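Local coordinates for protein C2 toxin component I (Clostridium botulinum, PDB 2J3V) that acts as the enzymatic component of the binary C2 toxin, an ADP-ribosyltransferase that probably modifies actin in the host cell, at residues 310-315 / 361-366. The protein carries 1 engineered substitution. Sequence-based numbering, arbitrary orientation.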
ATOM      1  N   SER A 310       9.163   4.091  22.696  1.00 26.36           N
ATOM      2  CA  SER A 310       7.824   3.559  22.405  1.00 26.37           C
ATOM      3  C   SER A 310       6.866   4.604  21.871  1.00 26.38           C
ATOM      4  O   SER A 310       6.139   4.344  20.890  1.00 25.92           O
ATOM      5  CB  SER A 310       7.213   2.943  23.658  1.00 27.30           C
ATOM      6  OG  SER A 310       7.198   3.921  24.687  1.00 28.67           O
ATOM      7  N   ASP A 311       6.896   5.787  22.498  1.00 25.86           N
ATOM      8  CA  ASP A 311       6.015   6.908  22.153  1.00 25.91           C
ATOM      9  C   ASP A 311       6.624   7.946  21.196  1.00 24.28           C
ATOM     10  O   ASP A 311       6.163   9.111  21.091  1.00 21.29           O
ATOM     11  CB  ASP A 311       5.461   7.556  23.435  1.00 27.14           C
ATOM     12  CG  ASP A 311       6.574   7.969  24.449  1.00 33.72           C
ATOM     13  OD1 ASP A 311       7.622   7.254  24.616  1.00 35.73           O
ATOM     14  OD2 ASP A 311       6.442   9.014  25.151  1.00 37.03           O
ATOM     15  N   PHE A 312       7.638   7.497  20.440  1.00 24.08           N
ATOM     16  CA  PHE A 312       8.177   8.291  19.334  1.00 23.30           C
ATOM     17  C   PHE A 312       7.038   8.876  18.516  1.00 22.77           C
ATOM     18  O   PHE A 312       6.067   8.189  18.225  1.00 22.64           O
ATOM     19  CB  PHE A 312       9.104   7.442  18.440  1.00 23.19           C
ATOM     20  CG  PHE A 312       9.713   8.231  17.315  1.00 23.46           C
ATOM     21  CD1 PHE A 312       9.030   8.403  16.129  1.00 22.12           C
ATOM     22  CD2 PHE A 312      10.945   8.842  17.467  1.00 21.80           C
ATOM     23  CE1 PHE A 312       9.578   9.173  15.128  1.00 24.94           C
ATOM     24  CE2 PHE A 312      11.492   9.572  16.475  1.00 22.09           C
ATOM     25  CZ  PHE A 312      10.826   9.739  15.296  1.00 22.61           C
ATOM     26  N   SER A 313       7.140  10.136  18.144  1.00 22.62           N
ATOM     27  CA  SER A 313       6.062  10.755  17.403  1.00 24.18           C
ATOM     28  C   SER A 313       6.568  11.529  16.193  1.00 24.30           C
ATOM     29  O   SER A 313       7.631  12.152  16.217  1.00 25.45           O
ATOM     30  CB  SER A 313       5.261  11.702  18.307  1.00 24.55           C
ATOM     31  OG  SER A 313       4.615  12.635  17.496  1.00 26.11           O
ATOM     32  N   PHE A 314       5.781  11.490  15.135  1.00 25.19           N
ATOM     33  CA  PHE A 314       6.107  12.172  13.888  1.00 25.66           C
ATOM     34  C   PHE A 314       5.366  13.495  13.823  1.00 26.43           C
ATOM     35  O   PHE A 314       5.343  14.120  12.783  1.00 27.88           O
ATOM     36  CB  PHE A 314       5.702  11.299  12.692  1.00 25.15           C
ATOM     37  CG  PHE A 314       6.636  10.156  12.419  1.00 23.26           C
ATOM     38  CD1 PHE A 314       7.913  10.385  11.883  1.00 22.85           C
ATOM     39  CD2 PHE A 314       6.237   8.884  12.620  1.00 20.25           C
ATOM     40  CE1 PHE A 314       8.740   9.360  11.611  1.00 20.88           C
ATOM     41  CE2 PHE A 314       7.081   7.829  12.335  1.00 22.55           C
ATOM     42  CZ  PHE A 314       8.319   8.059  11.847  1.00 22.11           C
ATOM     43  N   ASP A 315       4.748  13.925  14.915  1.00 27.60           N
ATOM     44  CA  ASP A 315       3.953  15.177  14.902  1.00 27.68           C
ATOM     45  C   ASP A 315       4.575  16.282  15.758  1.00 29.43           C
ATOM     46  O   ASP A 315       5.095  16.002  16.851  1.00 28.35           O
ATOM     47  CB  ASP A 315       2.539  14.903  15.429  1.00 27.14           C
ATOM     48  CG  ASP A 315       1.691  14.162  14.438  1.00 26.21           C
ATOM     49  OD1 ASP A 315       1.509  14.665  13.323  1.00 26.18           O
ATOM     50  OD2 ASP A 315       1.210  13.066  14.676  1.00 25.62           O
ATOM     51  N   SER A 361      -0.842   2.944  17.472  1.00 25.45           N
ATOM     52  CA  SER A 361       0.469   2.398  17.106  1.00 25.19           C
ATOM     53  C   SER A 361       0.808   2.884  15.691  1.00 25.74           C
ATOM     54  O   SER A 361       0.156   2.475  14.720  1.00 25.72           O
ATOM     55  CB  SER A 361       0.432   0.893  17.170  1.00 25.43           C
ATOM     56  OG  SER A 361       0.232   0.453  18.505  1.00 24.37           O
ATOM     57  N   ARG A 362       1.825   3.735  15.544  1.00 25.51           N
ATOM     58  CA  ARG A 362       1.942   4.471  14.289  1.00 26.20           C
ATOM     59  C   ARG A 362       2.866   3.883  13.220  1.00 25.07           C
ATOM     60  O   ARG A 362       2.999   4.449  12.139  1.00 24.23           O
ATOM     61  CB  ARG A 362       2.222   5.931  14.539  1.00 26.89           C
ATOM     62  CG  ARG A 362       3.493   6.208  15.044  1.00 29.33           C
ATOM     63  CD  ARG A 362       3.508   7.585  15.682  1.00 31.38           C
ATOM     64  NE  ARG A 362       3.211   7.468  17.083  1.00 35.77           N
ATOM     65  CZ  ARG A 362       2.871   8.468  17.855  1.00 32.61           C
ATOM     66  NH1 ARG A 362       2.788   9.661  17.356  1.00 32.58           N
ATOM     67  NH2 ARG A 362       2.622   8.254  19.120  1.00 30.38           N
ATOM     68  N   PHE A 363       3.459   2.738  13.526  1.00 23.14           N
ATOM     69  CA  PHE A 363       4.311   2.066  12.585  1.00 23.60           C
ATOM     70  C   PHE A 363       3.524   0.862  11.985  1.00 22.06           C
ATOM     71  O   PHE A 363       3.375  -0.212  12.598  1.00 19.76           O
ATOM     72  CB  PHE A 363       5.634   1.679  13.235  1.00 23.63           C
ATOM     73  CG  PHE A 363       6.411   2.858  13.752  1.00 24.81           C
ATOM     74  CD1 PHE A 363       6.200   3.345  15.056  1.00 24.43           C
ATOM     75  CD2 PHE A 363       7.396   3.453  12.967  1.00 25.21           C
ATOM     76  CE1 PHE A 363       6.916   4.413  15.537  1.00 25.61           C
ATOM     77  CE2 PHE A 363       8.133   4.529  13.451  1.00 26.77           C
ATOM     78  CZ  PHE A 363       7.881   5.029  14.740  1.00 26.70           C
ATOM     79  N   ILE A 364       2.975   1.103  10.800  1.00 20.54           N
ATOM     80  CA  ILE A 364       2.078   0.127  10.187  1.00 21.00           C
ATOM     81  C   ILE A 364       2.839  -0.760   9.211  1.00 20.33           C
ATOM     82  O   ILE A 364       3.073  -0.345   8.104  1.00 21.36           O
ATOM     83  CB  ILE A 364       0.913   0.834   9.416  1.00 20.28           C
ATOM     84  CG1 ILE A 364       0.255   1.948  10.269  1.00 19.92           C
ATOM     85  CG2 ILE A 364      -0.149  -0.174   9.023  1.00 20.35           C
ATOM     86  CD1 ILE A 364      -0.440   3.077   9.418  1.00 20.95           C
ATOM     87  N   PHE A 365       3.188  -1.976   9.610  1.00 21.01           N
ATOM     88  CA  PHE A 365       3.680  -3.001   8.653  1.00 20.94           C
ATOM     89  C   PHE A 365       2.596  -3.562   7.749  1.00 21.20           C
ATOM     90  O   PHE A 365       1.621  -4.166   8.207  1.00 20.67           O
ATOM     91  CB  PHE A 365       4.417  -4.136   9.347  1.00 21.04           C
ATOM     92  CG  PHE A 365       5.794  -3.745   9.831  1.00 23.65           C
ATOM     93  CD1 PHE A 365       6.868  -3.756   8.987  1.00 25.83           C
ATOM     94  CD2 PHE A 365       6.010  -3.426  11.165  1.00 28.60           C
ATOM     95  CE1 PHE A 365       8.135  -3.401   9.433  1.00 27.57           C
ATOM     96  CE2 PHE A 365       7.268  -3.044  11.608  1.00 30.95           C
ATOM     97  CZ  PHE A 365       8.336  -3.040  10.733  1.00 28.90           C
ATOM     98  N   ARG A 366       2.772  -3.272   6.450  1.00 20.68           N
ATOM     99  CA  ARG A 366       1.952  -3.737   5.359  1.00 19.31           C
ATOM    100  C   ARG A 366       2.762  -4.899   4.749  1.00 19.25           C
ATOM    101  O   ARG A 366       3.637  -4.682   3.927  1.00 17.33           O
ATOM    102  CB  ARG A 366       1.769  -2.579   4.346  1.00 18.74           C
ATOM    103  CG  ARG A 366       0.813  -2.950   3.222  1.00 19.01           C
ATOM    104  CD  ARG A 366       0.185  -1.810   2.475  1.00 20.15           C
ATOM    105  NE  ARG A 366      -0.585  -2.289   1.313  1.00 21.08           N
ATOM    106  CZ  ARG A 366      -0.121  -2.358   0.049  1.00 23.17           C
ATOM    107  NH1 ARG A 366       1.096  -1.969  -0.272  1.00 21.64           N
ATOM    108  NH2 ARG A 366      -0.915  -2.767  -0.918  1.00 24.16           N
TER
HETATM  109  O   HOH W   1       2.863  10.903  14.987  1.00 15.84           O
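R362 turns one face of its guanidinium to the backbone at F312-S313, with F312 O 3.1 Å above the plane, over its centre. Hence F312 O and R362 NE, though 3.2 Å apart, form no hydrogen bond: the in-plane N-H cannot aim there. S313 CA lies over the same face, and S313 CB comes within 3.3 Å of R362 NH1. With the chain bent at chi3 (92°), R362 NH1 instead donates in plane, at the guanidinium edge, to a water 2.7 Å away, which also accepts from F314 N and donates to D315 OD2.

Beside it, F363 CE2 meets F314 CE2 at 3.6 Å, near the F314 plane, the two rings inclined at 56°. F312 CD1 approaches the edge of F363, while F312 CE1 lies over one face of F314.

An ST turn, D315 N to S313 OG (167°), shapes the loop, and T417 holds D315 OD1. F363 begins strand 363-369, between strands 295-301 and 414-426 of the sheet in the C-terminal ADP-ribosyltransferase-family region, with K328 and L329 of helix 326-336 against F314. R362 NH1 and D315 OD2 stand 4.6 Å apart with the water between; if D315 is ionised at the crystal's pH 3.0, attraction is probably milder than in direct pairing.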